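PDB 6RIW: ORF10 from Moritella marina, which forms the ketosynthase and chain length factor didomain of a polyunsaturated fatty acid synthase, probably condensing acyl groups into 3-oxoacyl chains on acyl carrier protein. Local coordinates for residues N775-A778 against I779-A782; G791-A794 against A795-A798; H803-F807 against S808-N812. One frame throughout, in Å; residues are numbered along the deposited sequence.

Contact 1 (N775-A778 against I779-A782); sequences NAKA and ITIA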
loop_
_atom_site.group_PDB
_atom_site.type_symbol
_atom_site.label_atom_id
_atom_site.label_comp_id
_atom_site.label_asym_id
_atom_site.label_seq_id
_atom_site.Cartn_x
_atom_site.Cartn_y
_atom_site.Cartn_z
ATOM N N ASN A 775 10.535 -17.282 15.468
ATOM C CA ASN A 775 11.020 -17.856 16.720
ATOM C C ASN A 775 12.505 -17.554 16.926
ATOM O O ASN A 775 13.147 -16.865 16.130
ATOM C CB ASN A 775 10.751 -19.361 16.766
ATOM C CG ASN A 775 11.381 -20.108 15.607
ATOM O OD1 ASN A 775 12.197 -19.564 14.866
ATOM N ND2 ASN A 775 11.006 -21.372 15.448
ATOM N N ALA A 776 13.051 -18.053 18.040
ATOM C CA ALA A 776 14.449 -17.799 18.365
ATOM C C ALA A 776 15.376 -18.324 17.279
ATOM O O ALA A 776 16.424 -17.730 17.007
ATOM C CB ALA A 776 14.803 -18.434 19.713
ATOM N N LYS A 777 15.023 -19.454 16.674
ATOM C CA LYS A 777 15.851 -20.027 15.617
ATOM C C LYS A 777 15.930 -19.084 14.423
ATOM O O LYS A 777 17.016 -18.852 13.875
ATOM C CB LYS A 777 15.276 -21.372 15.192
ATOM C CG LYS A 777 16.082 -22.096 14.130
ATOM C CD LYS A 777 17.414 -22.588 14.715
ATOM C CE LYS A 777 18.178 -23.465 13.706
ATOM N NZ LYS A 777 19.652 -23.271 13.779
ATOM N N ALA A 778 14.780 -18.521 14.018
ATOM C CA ALA A 778 14.762 -17.559 12.919
ATOM C C ALA A 778 15.623 -16.346 13.236
ATOM O O ALA A 778 16.325 -15.836 12.360
ATOM C CB ALA A 778 13.323 -17.124 12.609
ATOM N N ILE A 779 15.589 -15.872 14.486
ATOM C CA ILE A 779 16.444 -14.753 14.881
ATOM C C ILE A 779 17.920 -15.100 14.688
ATOM O O ILE A 779 18.699 -14.311 14.130
ATOM C CB ILE A 779 16.151 -14.350 16.334
ATOM C CG1 ILE A 779 14.715 -13.809 16.435
ATOM C CG2 ILE A 779 17.134 -13.302 16.792
ATOM C CD1 ILE A 779 14.277 -13.482 17.844
ATOM N N THR A 780 18.341 -16.270 15.177
ATOM C CA THR A 780 19.756 -16.606 15.059
ATOM C C THR A 780 20.167 -16.796 13.605
ATOM O O THR A 780 21.294 -16.430 13.233
ATOM C CB THR A 780 20.086 -17.856 15.892
ATOM O OG1 THR A 780 19.431 -18.994 15.324
ATOM C CG2 THR A 780 19.604 -17.683 17.292
ATOM N N ILE A 781 19.263 -17.310 12.762
ATOM C CA ILE A 781 19.591 -17.499 11.351
ATOM C C ILE A 781 19.769 -16.156 10.662
ATOM O O ILE A 781 20.729 -15.947 9.900
ATOM C CB ILE A 781 18.512 -18.339 10.649
ATOM C CG1 ILE A 781 18.624 -19.809 11.072
ATOM C CG2 ILE A 781 18.646 -18.184 9.133
ATOM C CD1 ILE A 781 17.459 -20.662 10.596
ATOM N N ALA A 782 18.831 -15.230 10.902
ATOM C CA ALA A 782 18.947 -13.900 10.323
ATOM C C ALA A 782 20.164 -13.171 10.861
ATOM O O ALA A 782 20.853 -12.468 10.115
ATOM C CB ALA A 782 17.669 -13.095 10.594
#
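The N-cap and first turns of helix 776-790, in the second ketosynthase-like half of the chain, bring Asn775 to Ile779 and Lys777 to Thr780 and Ile781. Asn775 stands just before the helix and takes two bonds. Its carbonyl oxygen accepts from Ile779 N at 3.1 Å, and its side-chain OD1 accepts from Ala778 N at 2.9 Å. The second is the capping bond: it gives a partner to an N-H that the helix's own backbone carbonyls cannot serve, one residue before the regular i to i+4 pattern begins. The amide can fold back over the turn because CG sits between the backbone N and the carbonyl carbon, chi1 58°.

Next, Thr780 N bonds to Ala776 O at 3.0 Å and Ala782 N to Ala778 O at 3.0 Å. On the outward side, the aliphatic part of the Lys777 side chain lies near Ile781, its CG 4.1 Å from Ile781 CD1, before the chain bends at chi2 and runs on toward its ammonium group. Ala776 and Ile779 face another way, onto Thr816 and Ala817 and onto Glu814 and Ala817 of helix 808-821 respectively, while Ala782 rests on Cys877 and His879 of strand 876-884. The start of the helix thus lies between helix 808-821 and strand 876-884, with Lys777 on the exposed side.

Lys777 O is gripped twice. Ile781 N reaches it at 2.9 Å with a fairly straight approach to the carbonyl, C=O...N 159°, whereas the hydroxyl of Thr780 comes in more from the side, at a C=O...OG1 angle of 121°. That hydroxyl is the donor, and Thr780 OG1 lies 2.8 Å from Lys777 O.

Contact 2 (G791-A794 against A795-A798); sequences GISA and ADVA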
loop_
_atom_site.group_PDB
_atom_site.type_symbol
_atom_site.label_atom_id
_atom_site.label_comp_id
_atom_site.label_asym_id
_atom_site.label_seq_id
_atom_site.Cartn_x
_atom_site.Cartn_y
_atom_site.Cartn_z
ATOM N N GLY A 791 30.615 -8.655 7.715
ATOM C CA GLY A 791 32.015 -8.993 7.878
ATOM C C GLY A 791 32.534 -8.890 9.292
ATOM O O GLY A 791 33.711 -8.582 9.485
ATOM N N ILE A 792 31.690 -9.131 10.299
ATOM C CA ILE A 792 32.092 -9.045 11.695
ATOM C C ILE A 792 31.636 -10.310 12.409
ATOM O O ILE A 792 30.920 -11.149 11.864
ATOM C CB ILE A 792 31.535 -7.794 12.417
ATOM C CG1 ILE A 792 29.999 -7.856 12.540
ATOM C CG2 ILE A 792 31.992 -6.512 11.730
ATOM C CD1 ILE A 792 29.421 -6.778 13.481
ATOM N N SER A 793 32.081 -10.444 13.644
ATOM C CA SER A 793 31.666 -11.541 14.500
ATOM C C SER A 793 30.705 -11.012 15.556
ATOM O O SER A 793 30.657 -9.810 15.831
ATOM C CB SER A 793 32.884 -12.187 15.171
ATOM O OG SER A 793 33.400 -11.293 16.154
ATOM N N ALA A 794 29.939 -11.925 16.151
ATOM C CA ALA A 794 28.983 -11.515 17.174
ATOM C C ALA A 794 29.661 -10.767 18.316
ATOM O O ALA A 794 29.070 -9.845 18.884
ATOM C CB ALA A 794 28.231 -12.735 17.699
ATOM N N ALA A 795 30.909 -11.129 18.656
ATOM C CA ALA A 795 31.594 -10.443 19.747
ATOM C C ALA A 795 31.931 -8.994 19.409
ATOM O O ALA A 795 32.240 -8.207 20.313
ATOM C CB ALA A 795 32.873 -11.210 20.117
ATOM N N ASP A 796 31.874 -8.624 18.130
ATOM C CA ASP A 796 32.129 -7.262 17.689
ATOM C C ASP A 796 30.968 -6.311 17.958
ATOM O O ASP A 796 31.120 -5.099 17.758
ATOM C CB ASP A 796 32.444 -7.259 16.190
ATOM C CG ASP A 796 33.779 -7.892 15.878
ATOM O OD1 ASP A 796 34.736 -7.592 16.629
ATOM O OD2 ASP A 796 33.867 -8.670 14.892
ATOM N N VAL A 797 29.822 -6.816 18.396
ATOM C CA VAL A 797 28.634 -5.988 18.590
ATOM C C VAL A 797 28.640 -5.393 19.993
ATOM O O VAL A 797 28.712 -6.120 20.994
ATOM C CB VAL A 797 27.355 -6.801 18.333
ATOM C CG1 VAL A 797 26.123 -5.991 18.736
ATOM C CG2 VAL A 797 27.265 -7.206 16.851
ATOM N N ALA A 798 28.542 -4.062 20.065
ATOM C CA ALA A 798 28.620 -3.337 21.328
ATOM C C ALA A 798 27.300 -3.363 22.088
ATOM O O ALA A 798 27.288 -3.407 23.324
ATOM C CB ALA A 798 29.021 -1.889 21.066
HETATM O O HOH W 1 28.389 -8.981 21.378
#
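The loop that leaves helix 776-790 and leads into strand 797-801 is folded round a short 3-10 turn, in which Ser793 is clasped by Asp796 and Ile792 leans on both Asp796 and Val797. Gly791, with its positive phi, is the C-prime residue of the Schellman motif that closes the helix, and Ile792 N returns to Leu787 O as part of it. From there the chain runs extended to Ser793 and then turns sharply.

Ser793 and Asp796 exchange bonds. The backbone N of Ser793 donates to Asp796 OD2 at 2.8 Å, almost straight, with an N-H...O angle of 171°; it meets the oxygen on the anti side, a little out of the carboxylate plane. In return Asp796 N donates to Ser793 O at 2.9 Å, but from well above the carbonyl plane, as the tight turn imposes. Ser793 OG adds a weak bond to the same OD2 at 2.9 Å. It can do so because chi1 of 71° holds the hydroxyl between the backbone N and the carbonyl carbon, bent toward the turn.

One residue further along, Val797 N donates to Ala794 O at 3.2 Å. A water ties the two ends of this step together, donating to Ala794 O at 2.7 Å and to Val797 O at 2.9 Å. Apolar packing closes the inner side: Ile792 CD1 lies 4.0 Å from Val797 CG2, the two side chains crossing at about a right angle. Leu787 of helix 776-790 touches both, and Val797 also meets Ala867 of strand 865-870.

With OD2 receiving the N-H and, weakly, the hydroxyl of Ser793, the charge of Asp796 is probably partly balanced, and the rotation of the carboxylate is likely to be restricted.

Contact 3 (H803-F807 against S808-N812); sequences HASGF and SAENN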
loop_
_atom_site.group_PDB
_atom_site.type_symbol
_atom_site.label_atom_id
_atom_site.label_comp_id
_atom_site.label_asym_id
_atom_site.label_seq_id
_atom_site.Cartn_x
_atom_site.Cartn_y
_atom_site.Cartn_z
ATOM N N HIS A 803 13.740 -5.610 19.150
ATOM C CA HIS A 803 12.389 -5.224 18.752
ATOM C C HIS A 803 11.562 -4.846 19.981
ATOM O O HIS A 803 10.941 -3.779 20.018
ATOM C CB HIS A 803 11.752 -6.383 17.967
ATOM C CG HIS A 803 10.434 -6.055 17.341
ATOM N ND1 HIS A 803 10.267 -5.032 16.426
ATOM C CD2 HIS A 803 9.213 -6.627 17.492
ATOM C CE1 HIS A 803 8.997 -4.980 16.057
ATOM N NE2 HIS A 803 8.339 -5.941 16.680
ATOM N N ALA A 804 11.582 -5.706 21.008
ATOM C CA ALA A 804 10.959 -5.465 22.316
ATOM C C ALA A 804 9.542 -4.891 22.189
ATOM O O ALA A 804 9.206 -3.857 22.766
ATOM C CB ALA A 804 11.832 -4.556 23.171
ATOM N N SER A 805 8.710 -5.574 21.409
ATOM C CA SER A 805 7.377 -5.065 21.107
ATOM C C SER A 805 6.468 -5.067 22.325
ATOM O O SER A 805 5.533 -4.262 22.397
ATOM C CB SER A 805 6.735 -5.921 20.017
ATOM O OG SER A 805 6.590 -7.261 20.479
ATOM N N GLY A 806 6.683 -5.990 23.260
ATOM C CA GLY A 806 5.729 -6.154 24.337
ATOM C C GLY A 806 4.621 -7.151 24.049
ATOM O O GLY A 806 3.773 -7.379 24.924
ATOM N N PHE A 807 4.599 -7.748 22.852
ATOM C CA PHE A 807 3.804 -8.948 22.612
ATOM C C PHE A 807 4.617 -10.147 23.074
ATOM O O PHE A 807 5.777 -10.286 22.697
ATOM C CB PHE A 807 3.442 -9.053 21.131
ATOM C CG PHE A 807 2.624 -7.889 20.652
ATOM C CD1 PHE A 807 1.251 -7.864 20.863
ATOM C CD2 PHE A 807 3.224 -6.793 20.042
ATOM C CE1 PHE A 807 0.479 -6.800 20.442
ATOM C CE2 PHE A 807 2.451 -5.718 19.616
ATOM C CZ PHE A 807 1.067 -5.723 19.829
ATOM N N SER A 808 4.016 -11.004 23.910
ATOM C CA SER A 808 4.832 -11.918 24.710
ATOM C C SER A 808 5.623 -12.897 23.853
ATOM O O SER A 808 6.784 -13.169 24.149
ATOM C CB SER A 808 3.969 -12.672 25.734
ATOM O OG SER A 808 2.785 -13.124 25.145
ATOM N N ALA A 809 5.027 -13.446 22.796
ATOM C CA ALA A 809 5.767 -14.424 22.006
ATOM C C ALA A 809 6.990 -13.800 21.337
ATOM O O ALA A 809 8.020 -14.469 21.167
ATOM C CB ALA A 809 4.859 -15.070 20.958
ATOM N N GLU A 810 6.883 -12.531 20.917
ATOM C CA GLU A 810 8.031 -11.850 20.312
ATOM C C GLU A 810 9.102 -11.548 21.350
ATOM O O GLU A 810 10.296 -11.838 21.138
ATOM C CB GLU A 810 7.562 -10.567 19.605
ATOM C CG GLU A 810 6.695 -10.883 18.371
ATOM C CD GLU A 810 6.149 -9.637 17.640
ATOM O OE1 GLU A 810 6.136 -8.520 18.224
ATOM O OE2 GLU A 810 5.698 -9.806 16.472
ATOM N N ASN A 811 8.700 -10.980 22.492
ATOM C CA ASN A 811 9.672 -10.715 23.549
ATOM C C ASN A 811 10.365 -11.999 23.990
ATOM O O ASN A 811 11.582 -12.007 24.221
ATOM C CB ASN A 811 8.997 -10.052 24.748
ATOM C CG ASN A 811 8.858 -8.551 24.588
ATOM O OD1 ASN A 811 8.867 -8.021 23.470
ATOM N ND2 ASN A 811 8.729 -7.852 25.703
ATOM N N ASN A 812 9.607 -13.091 24.124
ATOM C CA ASN A 812 10.201 -14.324 24.642
ATOM C C ASN A 812 11.170 -14.941 23.641
ATOM O O ASN A 812 12.217 -15.474 24.036
ATOM C CB ASN A 812 9.110 -15.326 25.029
ATOM C CG ASN A 812 8.324 -14.884 26.265
ATOM O OD1 ASN A 812 8.761 -14.011 27.019
ATOM N ND2 ASN A 812 7.146 -15.453 26.447
HETATM O O HOH W 2 5.387 -6.070 16.954
HETATM O O HOH W 3 8.890 -4.835 25.770
HETATM O O HOH W 4 9.777 -8.305 20.745
#
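His803 meets Glu810 edge-on: OE1 of the glutamate lies in the plane of the imidazole ring, 3.7 Å from His803 CD2. A water joins the two as well, hydrogen-bonded to His803 NE2 and donating to Glu810 OE1 at 2.9 Å. The backbone N of His803 is held by Glu814, one turn further along helix 808-821, and Ala804 N bonds to the same carboxylate. Ala804 has positive phi, and its carbonyl oxygen takes a weak bond from a second water, which in turn accepts from Asn811 ND2 at 3.0 Å.

Ser805 turns its hydroxyl to Glu810, donating to OE1 at 2.6 Å on the anti lone pair. The same OG accepts from Phe807 N at 3.1 Å, making an ST turn, and the hydroxyl thus serves as donor to one partner and acceptor for the other. Glu810 stretches out to reach it, with CG anti to the carbonyl carbon (chi1 -68°) and the chain extended beyond. By sequence this His-Ala-Ser-Gly loop, just after strand 797-801, resembles the histidine-bearing loop of ketosynthases, here in the chain length factor half, and it runs straight into helix 808-821.

Gly806 comes next, whose backbone angles would press a side chain against the carbonyl oxygen of Ser805. Its N donates to Asn811 OD1 at 3.0 Å from above the amide's carbonyl plane, while a third water donates to OD1 at 2.9 Å and accepts from Ser805 N. With Asn811 cut back to an alanine, Gly806 N would probably be left without this acceptor, and the two waters without their bonds to the amide. Phe807, at the N-cap position, stacks its ring on Trp739, and its carbonyl oxygen receives Asn811 N at 3.0 Å.

The three contacts follow one another along a single helix-strand-helix run of the chain length factor half. Contact 1 opens helix 776-790, contact 2 carries its far end into strand 797-801, and contact 3 leaves that strand for helix 808-821. Contacts 1 and 3 lie closest, with centres about 14 Å apart and nearest atoms about 5 Å; Glu814, the shared neighbour, touches Ile779 of contact 1 and holds the loop of contact 3. Contact 2 sits further out, its centre about 17 Å from that of contact 1 and about 24 Å from that of contact 3. The magnesium site at Met1 and Lys286 belongs to the ketosynthase half, and all three contacts lie away from it.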